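Local coordinates for protein xyloglucan-specific endo-beta-1,4-glucanase GH12 (Aspergillus niveus, PDB 4NPR) that probably hydrolyses internal beta-1,4-glucosidic linkages in xyloglucan while retaining the beta configuration of the sugar, at residues G37-Y42 against E61-N66; I68-K73 against A87-Q92; I104-K109 against S236-S241. All coordinates share one frame; numbering follows the deposited sequence.

Interaction 1: G37-Y42 against E61-N66; sequences GNYILY and ESLSGN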
loop_
_atom_site.group_PDB
_atom_site.type_symbol
_atom_site.label_atom_id
_atom_site.label_comp_id
_atom_site.label_asym_id
_atom_site.label_seq_id
_atom_site.Cartn_x
_atom_site.Cartn_y
_atom_site.Cartn_z
ATOM N N GLY A 37 -3.407 18.789 1.348
ATOM C CA GLY A 37 -3.903 18.789 -0.019
ATOM C C GLY A 37 -4.919 17.683 -0.192
ATOM O O GLY A 37 -5.957 17.641 0.477
ATOM N N ASN A 38 -4.598 16.765 -1.078
ATOM C CA ASN A 38 -5.514 15.686 -1.363
ATOM C C ASN A 38 -5.208 14.406 -0.667
ATOM O O ASN A 38 -5.754 13.397 -1.040
ATOM C CB ASN A 38 -5.553 15.475 -2.857
ATOM C CG ASN A 38 -6.075 16.676 -3.551
ATOM O OD1 ASN A 38 -7.123 17.209 -3.184
ATOM N ND2 ASN A 38 -5.337 17.146 -4.529
ATOM N N TYR A 39 -4.393 14.456 0.376
ATOM C CA TYR A 39 -3.986 13.254 1.090
ATOM C C TYR A 39 -4.398 13.359 2.569
ATOM O O TYR A 39 -4.641 14.444 3.066
ATOM C CB TYR A 39 -2.468 13.018 0.938
ATOM C CG TYR A 39 -1.990 12.921 -0.513
ATOM C CD1 TYR A 39 -2.111 11.723 -1.228
ATOM C CD2 TYR A 39 -1.424 14.035 -1.193
ATOM C CE1 TYR A 39 -1.682 11.604 -2.544
ATOM C CE2 TYR A 39 -0.983 13.915 -2.525
ATOM C CZ TYR A 39 -1.127 12.694 -3.189
ATOM O OH TYR A 39 -0.722 12.523 -4.495
ATOM N N ILE A 40 -4.586 12.214 3.214
ATOM C CA ILE A 40 -4.576 12.102 4.647
ATOM C C ILE A 40 -3.488 11.078 4.895
ATOM O O ILE A 40 -3.454 10.003 4.260
ATOM C CB ILE A 40 -5.912 11.602 5.202
ATOM C CG1 ILE A 40 -7.023 12.643 4.974
ATOM C CG2 ILE A 40 -5.830 11.366 6.708
ATOM C CD1 ILE A 40 -8.423 12.075 5.114
ATOM N N LEU A 41 -2.557 11.433 5.764
ATOM C CA LEU A 41 -1.439 10.585 6.075
ATOM C C LEU A 41 -1.727 9.982 7.422
ATOM O O LEU A 41 -2.038 10.702 8.354
ATOM C CB LEU A 41 -0.156 11.410 6.107
ATOM C CG LEU A 41 1.154 10.730 6.475
ATOM C CD1 LEU A 41 1.635 9.816 5.363
ATOM C CD2 LEU A 41 2.235 11.778 6.707
ATOM N N TYR A 42 -1.579 8.674 7.534
ATOM C CA TYR A 42 -2.025 7.908 8.707
ATOM C C TYR A 42 -0.877 7.153 9.315
ATOM O O TYR A 42 -0.061 6.634 8.593
ATOM C CB TYR A 42 -3.035 6.830 8.298
ATOM C CG TYR A 42 -4.371 7.301 7.804
ATOM C CD1 TYR A 42 -5.423 7.546 8.712
ATOM C CD2 TYR A 42 -4.625 7.463 6.423
ATOM C CE1 TYR A 42 -6.677 7.944 8.270
ATOM C CE2 TYR A 42 -5.888 7.872 5.970
ATOM C CZ TYR A 42 -6.903 8.097 6.899
ATOM O OH TYR A 42 -8.150 8.495 6.515
ATOM N N GLU A 61 6.372 15.846 6.088
ATOM C CA GLU A 61 7.413 16.831 5.878
ATOM C C GLU A 61 6.914 18.012 5.080
ATOM O O GLU A 61 7.038 19.141 5.525
ATOM C CB GLU A 61 8.583 16.234 5.106
ATOM C CG GLU A 61 9.837 16.127 5.918
ATOM C CD GLU A 61 9.842 14.877 6.731
ATOM O OE1 GLU A 61 9.655 13.800 6.108
ATOM O OE2 GLU A 61 10.052 14.987 7.964
ATOM N N SER A 62 6.375 17.749 3.889
ATOM C CA SER A 62 6.031 18.805 2.959
ATOM C C SER A 62 5.127 18.329 1.850
ATOM O O SER A 62 5.006 17.146 1.596
ATOM C CB SER A 62 7.306 19.394 2.346
ATOM O OG SER A 62 8.003 18.441 1.564
ATOM N N LEU A 63 4.504 19.280 1.179
ATOM C CA LEU A 63 3.570 18.990 0.108
ATOM C C LEU A 63 3.843 20.040 -0.954
ATOM O O LEU A 63 4.043 21.211 -0.655
ATOM C CB LEU A 63 2.119 19.077 0.607
ATOM C CG LEU A 63 1.023 18.931 -0.458
ATOM C CD1 LEU A 63 1.074 17.582 -1.167
ATOM C CD2 LEU A 63 -0.376 19.152 0.107
ATOM N N SER A 64 3.826 19.622 -2.202
ATOM C CA SER A 64 4.272 20.475 -3.259
ATOM C C SER A 64 3.511 20.031 -4.494
ATOM O O SER A 64 3.795 18.961 -5.071
ATOM C CB SER A 64 5.782 20.264 -3.406
ATOM O OG SER A 64 6.294 20.958 -4.512
ATOM N N GLY A 65 2.544 20.847 -4.897
ATOM C CA GLY A 65 1.572 20.463 -5.920
ATOM C C GLY A 65 0.817 19.267 -5.391
ATOM O O GLY A 65 0.326 19.321 -4.265
ATOM N N ASN A 66 0.782 18.168 -6.153
ATOM C CA ASN A 66 0.200 16.918 -5.634
ATOM C C ASN A 66 1.222 15.886 -5.157
ATOM O O ASN A 66 0.898 14.721 -5.074
ATOM C CB ASN A 66 -0.775 16.289 -6.626
ATOM C CG ASN A 66 -1.930 15.574 -5.910
ATOM O OD1 ASN A 66 -2.460 16.066 -4.884
ATOM N ND2 ASN A 66 -2.312 14.405 -6.424
#
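Y39 and N38 reach across to N66 at the border of the beta-jelly roll, joining its two sheets. Strand 39-42 lies in one sheet. Strand 53-64 lies in the other and runs into the turn holding G65 and N66. The hydroxyl of Y39 gives its proton to the backbone carbonyl of N66, with OH 2.8 Å from O. The approach is in the carbonyl plane, at a C=O...OH angle of 158°. The ring of Y39 and the amide of N66 lie 24° apart. A second bond runs from N38 ND2 to N66 OD1, at 3.1 Å. Here the donor stands above the carbonyl plane of N66, and the two amide planes are 65° apart. N66 is thus gripped through both its backbone and its side-chain oxygen. L63 adds the apolar part. Its CD1 sits near the plane of the Y39 ring, 4.3 Å from CD2 of that ring. Its other branch, CD2, comes within 3.3 Å of G37 N. Farther out, the backbone of N38 bonds to Q92, and the Y39 ring rests on L91. Upstream of L63, E61 and S62 both face V69 in a classic beta bulge. Besides donating to N66, the hydroxyl oxygen of Y39 accepts the backbone N-H of V240.

Interaction 2: I68-K73 against A87-Q92; sequences IVWNTK and ANAALQ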
loop_
_atom_site.group_PDB
_atom_site.type_symbol
_atom_site.label_atom_id
_atom_site.label_comp_id
_atom_site.label_asym_id
_atom_site.label_seq_id
_atom_site.Cartn_x
_atom_site.Cartn_y
_atom_site.Cartn_z
ATOM N N ILE A 68 3.690 14.506 -2.086
ATOM C CA ILE A 68 3.856 14.505 -0.629
ATOM C C ILE A 68 5.198 13.852 -0.278
ATOM O O ILE A 68 5.635 12.934 -0.987
ATOM C CB ILE A 68 2.678 13.836 0.105
ATOM C CG1 ILE A 68 2.866 13.899 1.633
ATOM C CG2 ILE A 68 2.485 12.377 -0.303
ATOM C CD1 ILE A 68 1.582 13.669 2.424
ATOM N N VAL A 69 5.870 14.404 0.742
ATOM C CA VAL A 69 7.149 13.928 1.268
ATOM C C VAL A 69 6.909 13.614 2.745
ATOM O O VAL A 69 6.415 14.457 3.495
ATOM C CB VAL A 69 8.252 15.037 1.099
ATOM C CG1 VAL A 69 9.631 14.609 1.623
ATOM C CG2 VAL A 69 8.321 15.486 -0.380
ATOM N N TRP A 70 7.192 12.385 3.153
ATOM C CA TRP A 70 6.945 11.975 4.532
ATOM C C TRP A 70 7.827 10.823 4.913
ATOM O O TRP A 70 8.570 10.302 4.059
ATOM C CB TRP A 70 5.486 11.564 4.746
ATOM C CG TRP A 70 4.981 10.366 3.924
ATOM C CD1 TRP A 70 4.593 10.368 2.605
ATOM C CD2 TRP A 70 4.753 9.022 4.397
ATOM N NE1 TRP A 70 4.140 9.107 2.234
ATOM C CE2 TRP A 70 4.228 8.273 3.318
ATOM C CE3 TRP A 70 4.934 8.388 5.622
ATOM C CZ2 TRP A 70 3.896 6.925 3.446
ATOM C CZ3 TRP A 70 4.609 7.061 5.741
ATOM C CH2 TRP A 70 4.103 6.340 4.671
ATOM N N ASN A 71 7.719 10.423 6.188
ATOM C CA ASN A 71 8.359 9.216 6.669
ATOM C C ASN A 71 7.710 8.601 7.892
ATOM O O ASN A 71 6.861 9.206 8.570
ATOM C CB ASN A 71 9.837 9.471 6.978
ATOM C CG ASN A 71 10.049 10.239 8.271
ATOM O OD1 ASN A 71 9.605 9.820 9.361
ATOM N ND2 ASN A 71 10.757 11.373 8.165
ATOM N N THR A 72 8.150 7.394 8.188
ATOM C CA THR A 72 7.788 6.779 9.416
ATOM C C THR A 72 8.966 5.984 10.004
ATOM O O THR A 72 9.802 5.469 9.267
ATOM C CB THR A 72 6.544 5.905 9.193
ATOM O OG1 THR A 72 6.072 5.436 10.455
ATOM C CG2 THR A 72 6.845 4.724 8.328
ATOM N N LYS A 73 8.982 5.866 11.329
ATOM C CA LYS A 73 10.057 5.251 12.056
ATOM C C LYS A 73 9.473 4.299 13.026
ATOM O O LYS A 73 8.463 4.607 13.650
ATOM C CB LYS A 73 10.806 6.320 12.825
ATOM C CG LYS A 73 11.424 7.330 11.880
ATOM C CD LYS A 73 12.180 8.465 12.538
ATOM C CE LYS A 73 12.983 9.184 11.454
ATOM N NZ LYS A 73 12.927 10.659 11.633
ATOM N N ALA A 87 1.024 2.521 7.999
ATOM C CA ALA A 87 1.149 3.944 7.810
ATOM C C ALA A 87 1.281 4.176 6.310
ATOM O O ALA A 87 2.103 3.563 5.662
ATOM C CB ALA A 87 2.387 4.457 8.503
ATOM N N ASN A 88 0.476 5.100 5.803
ATOM C CA ASN A 88 0.273 5.291 4.394
ATOM C C ASN A 88 -0.246 6.668 4.141
ATOM O O ASN A 88 -0.847 7.311 5.010
ATOM C CB ASN A 88 -0.776 4.311 3.872
ATOM C CG ASN A 88 -2.148 4.572 4.448
ATOM O OD1 ASN A 88 -3.015 5.173 3.810
ATOM N ND2 ASN A 88 -2.353 4.134 5.674
ATOM N N ALA A 89 -0.026 7.127 2.922
ATOM C CA ALA A 89 -0.740 8.284 2.388
ATOM C C ALA A 89 -1.948 7.797 1.530
ATOM O O ALA A 89 -1.757 7.069 0.578
ATOM C CB ALA A 89 0.199 9.114 1.531
ATOM N N ALA A 90 -3.151 8.283 1.846
ATOM C CA ALA A 90 -4.391 7.959 1.139
ATOM C C ALA A 90 -4.916 9.163 0.362
ATOM O O ALA A 90 -5.067 10.276 0.880
ATOM C CB ALA A 90 -5.450 7.493 2.136
ATOM N N LEU A 91 -5.201 8.929 -0.898
ATOM C CA LEU A 91 -5.694 9.967 -1.759
ATOM C C LEU A 91 -7.167 10.134 -1.470
ATOM O O LEU A 91 -7.864 9.145 -1.340
ATOM C CB LEU A 91 -5.523 9.547 -3.207
ATOM C CG LEU A 91 -5.980 10.574 -4.228
ATOM C CD1 LEU A 91 -5.014 11.752 -4.195
ATOM C CD2 LEU A 91 -6.082 9.938 -5.621
ATOM N N GLN A 92 -7.627 11.385 -1.412
ATOM C CA GLN A 92 -9.026 11.738 -1.176
ATOM C C GLN A 92 -9.640 12.109 -2.511
ATOM O O GLN A 92 -9.240 13.050 -3.163
ATOM C CB GLN A 92 -9.111 12.899 -0.197
ATOM C CG GLN A 92 -8.339 12.662 1.098
ATOM C CD GLN A 92 -8.825 11.399 1.855
ATOM O OE1 GLN A 92 -8.113 10.394 1.966
ATOM N NE2 GLN A 92 -10.033 11.454 2.357
#
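The indole of W70 is the one large flat group here, and it meets the backbone of A87, N88 and A89 at a slant. The far end of the six-membered ring comes nearest: CH2 is 3.6 Å from A87 O and 4.0 Å from N88 CA. Next to it, CZ2 is 4.0 Å from A89 N. The five-membered ring also takes part, with NE1 4.0 Å from A89 CB. On the same side of the indole plane, A87 CB lies by the six-membered ring, 4.4 Å from CZ3. The two alanine methyls therefore meet different rings of one tryptophan. With CG between the backbone N and the carbonyl carbon (chi1 62°), the indole is directed at the A87-A89 backbone.

Smaller contacts extend the line. I68 CG2 is 4.4 Å from A89 CB, and T72 OG1 is 4.3 Å from A87 CB. The T72 hydroxyl has its polar partners in its own sheet, at T58, C57 and Q56.

This is face-to-face packing in the jelly-roll sandwich. Strands 68-73 and 87-91 belong to different sheets and run nearly antiparallel, at 159°, with axes 8.3 Å apart. L41, a neighbour in the sheet of strand 87-97, also packs on W70. N88 turns its CB away from this core, and its ND2 bonds to the F86 carbonyl. As in other GH12 enzymes, the far face of this larger sheet probably lines the substrate cleft.

All six touching residues are buried, and the segments share no hydrogen bond. The chemistry implies a join made by van der Waals contact, with alanines on one sheet leaving room for the bulky indole of the other.

Interaction 3: I104-K109 against S236-S241; sequences IDSTWK and SDYSVS. With SO4 (sulfate ion), chain C.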
loop_
_atom_site.group_PDB
_atom_site.type_symbol
_atom_site.label_atom_id
_atom_site.label_comp_id
_atom_site.label_asym_id
_atom_site.label_seq_id
_atom_site.Cartn_x
_atom_site.Cartn_y
_atom_site.Cartn_z
ATOM N N ILE A 104 -4.655 6.265 -13.663
ATOM C CA ILE A 104 -4.195 6.464 -12.282
ATOM C C ILE A 104 -2.663 6.638 -12.247
ATOM O O ILE A 104 -1.942 5.752 -11.791
ATOM C CB ILE A 104 -4.591 5.276 -11.407
ATOM C CG1 ILE A 104 -6.012 4.810 -11.702
ATOM C CG2 ILE A 104 -4.467 5.608 -9.929
ATOM C CD1 ILE A 104 -6.288 3.491 -11.014
ATOM N N ASP A 105 -2.166 7.762 -12.763
ATOM C CA ASP A 105 -0.720 7.991 -12.815
ATOM C C ASP A 105 -0.158 8.144 -11.401
ATOM O O ASP A 105 -0.736 8.844 -10.595
ATOM C CB ASP A 105 -0.384 9.243 -13.644
ATOM C CG ASP A 105 -0.792 9.112 -15.152
ATOM O OD1 ASP A 105 -1.227 8.018 -15.615
ATOM O OD2 ASP A 105 -0.691 10.149 -15.865
ATOM N N SER A 106 0.943 7.461 -11.080
ATOM C CA SER A 106 1.588 7.612 -9.750
ATOM C C SER A 106 3.101 7.631 -9.866
ATOM O O SER A 106 3.659 6.887 -10.659
ATOM C CB SER A 106 1.204 6.439 -8.828
ATOM O OG SER A 106 1.716 6.587 -7.497
ATOM N N THR A 107 3.774 8.414 -9.034
ATOM C CA THR A 107 5.226 8.354 -8.964
ATOM C C THR A 107 5.644 8.247 -7.507
ATOM O O THR A 107 5.135 8.976 -6.672
ATOM C CB THR A 107 5.887 9.610 -9.622
ATOM O OG1 THR A 107 5.584 9.661 -11.037
ATOM C CG2 THR A 107 7.451 9.609 -9.410
ATOM N N TRP A 108 6.603 7.367 -7.219
ATOM C CA TRP A 108 6.950 7.037 -5.856
ATOM C C TRP A 108 8.425 6.750 -5.827
ATOM O O TRP A 108 8.912 5.978 -6.618
ATOM C CB TRP A 108 6.185 5.782 -5.390
ATOM C CG TRP A 108 6.107 5.530 -3.902
ATOM C CD1 TRP A 108 6.568 6.340 -2.891
ATOM C CD2 TRP A 108 5.434 4.441 -3.252
ATOM N NE1 TRP A 108 6.271 5.787 -1.664
ATOM C CE2 TRP A 108 5.554 4.635 -1.865
ATOM C CE3 TRP A 108 4.735 3.333 -3.715
ATOM C CZ2 TRP A 108 5.025 3.757 -0.947
ATOM C CZ3 TRP A 108 4.200 2.455 -2.805
ATOM C CH2 TRP A 108 4.347 2.673 -1.431
ATOM N N LYS A 109 9.109 7.393 -4.890
ATOM C CA LYS A 109 10.456 7.098 -4.556
ATOM C C LYS A 109 10.538 6.866 -3.040
ATOM O O LYS A 109 10.089 7.721 -2.241
ATOM C CB LYS A 109 11.324 8.302 -4.944
ATOM C CG LYS A 109 12.751 8.262 -4.389
ATOM C CD LYS A 109 13.432 6.991 -4.891
ATOM C CE LYS A 109 14.932 7.056 -4.722
ATOM N NZ LYS A 109 15.268 6.719 -3.325
ATOM N N SER A 236 10.531 10.092 -0.333
ATOM C CA SER A 236 11.086 11.395 -0.639
ATOM C C SER A 236 10.234 12.103 -1.706
ATOM O O SER A 236 10.322 13.317 -1.874
ATOM C CB SER A 236 12.603 11.313 -0.920
ATOM O OG SER A 236 12.863 10.492 -2.006
ATOM N N ASP A 237 9.384 11.339 -2.388
ATOM C CA ASP A 237 8.250 11.876 -3.101
ATOM C C ASP A 237 7.234 10.791 -3.504
ATOM O O ASP A 237 7.590 9.667 -3.856
ATOM C CB ASP A 237 8.696 12.701 -4.303
ATOM C CG ASP A 237 9.272 11.868 -5.370
ATOM O OD1 ASP A 237 10.412 11.390 -5.159
ATOM O OD2 ASP A 237 8.578 11.674 -6.412
ATOM N N TYR A 238 5.970 11.144 -3.388
ATOM C CA TYR A 238 4.874 10.271 -3.711
ATOM C C TYR A 238 3.775 11.147 -4.300
ATOM O O TYR A 238 3.473 12.214 -3.761
ATOM C CB TYR A 238 4.325 9.504 -2.474
ATOM C CG TYR A 238 3.057 8.713 -2.805
ATOM C CD1 TYR A 238 3.123 7.525 -3.527
ATOM C CD2 TYR A 238 1.807 9.201 -2.485
ATOM C CE1 TYR A 238 1.979 6.825 -3.910
ATOM C CE2 TYR A 238 0.654 8.523 -2.846
ATOM C CZ TYR A 238 0.732 7.322 -3.544
ATOM O OH TYR A 238 -0.421 6.638 -3.875
ATOM N N SER A 239 3.211 10.719 -5.423
ATOM C CA SER A 239 1.998 11.328 -5.948
ATOM C C SER A 239 1.159 10.273 -6.605
ATOM O O SER A 239 1.666 9.228 -7.013
ATOM C CB SER A 239 2.266 12.435 -6.971
ATOM O OG SER A 239 3.155 12.011 -7.950
ATOM N N VAL A 240 -0.144 10.566 -6.634
ATOM C CA VAL A 240 -1.116 9.803 -7.391
ATOM C C VAL A 240 -2.298 10.687 -7.704
ATOM O O VAL A 240 -2.661 11.555 -6.925
ATOM C CB VAL A 240 -1.570 8.502 -6.649
ATOM C CG1 VAL A 240 -2.396 8.807 -5.414
ATOM C CG2 VAL A 240 -2.327 7.564 -7.588
ATOM N N SER A 241 -2.885 10.472 -8.865
ATOM C CA SER A 241 -4.147 11.094 -9.181
ATOM C C SER A 241 -5.079 10.113 -9.934
ATOM O O SER A 241 -4.648 9.286 -10.719
ATOM C CB SER A 241 -3.923 12.429 -9.939
ATOM O OG SER A 241 -3.471 12.202 -11.275
HETATM S S SO4 C . 5.344 14.103 -9.617
HETATM O O1 SO4 C . 5.898 12.882 -10.258
HETATM O O2 SO4 C . 5.280 13.831 -8.155
HETATM O O3 SO4 C . 6.268 15.238 -9.904
HETATM O O4 SO4 C . 3.977 14.421 -10.147
#
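Antiparallel pairing within the smaller sheet of the jelly roll joins strand 105-109 to strand 237-240. T107 and S239 form a hydrogen-bonded pair, with S239 N 2.9 Å from T107 O. K109 and D237 form another, with K109 N 2.9 Å from D237 O. S239 O has two donors. T107 N reaches it from above the carbonyl plane. S106 OG reaches it in that plane, at 2.7 Å, because the hydroxyl stands opposite the S106 backbone N (chi1 -175°). The S106 hydroxyl also bonds to Y123.

On the buried face W108 and Y238 make a T-shaped stack. The edge of Y238 points at the face of the W108 five-membered ring, with planes at 73° and Y238 CD1 3.6 Å from W108 CG. I104 and V240 lie side by side, their CG2 atoms 3.7 Å apart. A221 of the opposing sheet packs on both rings.

T107 and S239 face the other way, toward a sulfate ion, probably from the crystallisation liquor. T107 OG1 has its stronger partner in S194. T67 OG1 also holds the ion, and S239 OG donates to sulfate O2 at 2.8 Å.

How the interactions relate
The three contacts follow in series along the chain; none nests in or crosses another. Interaction 1 closes a short loop between strands 39-42 and 53-64 and ties the two sheets at their border. Interaction 2 opens just after the turn and closes on strand 87-97, joining the sheets through the core. Interaction 3 closes the longest loop, 126 residues, and brings the C-terminal strand back into the smaller sheet. They touch directly. I68 N bonds to Y238 O, so strand 67-77 adjoins strand 231-240. Y42 O packs on A87 CB between interactions 1 and 2, and L91 CD1 packs on V240 O between interactions 2 and 3.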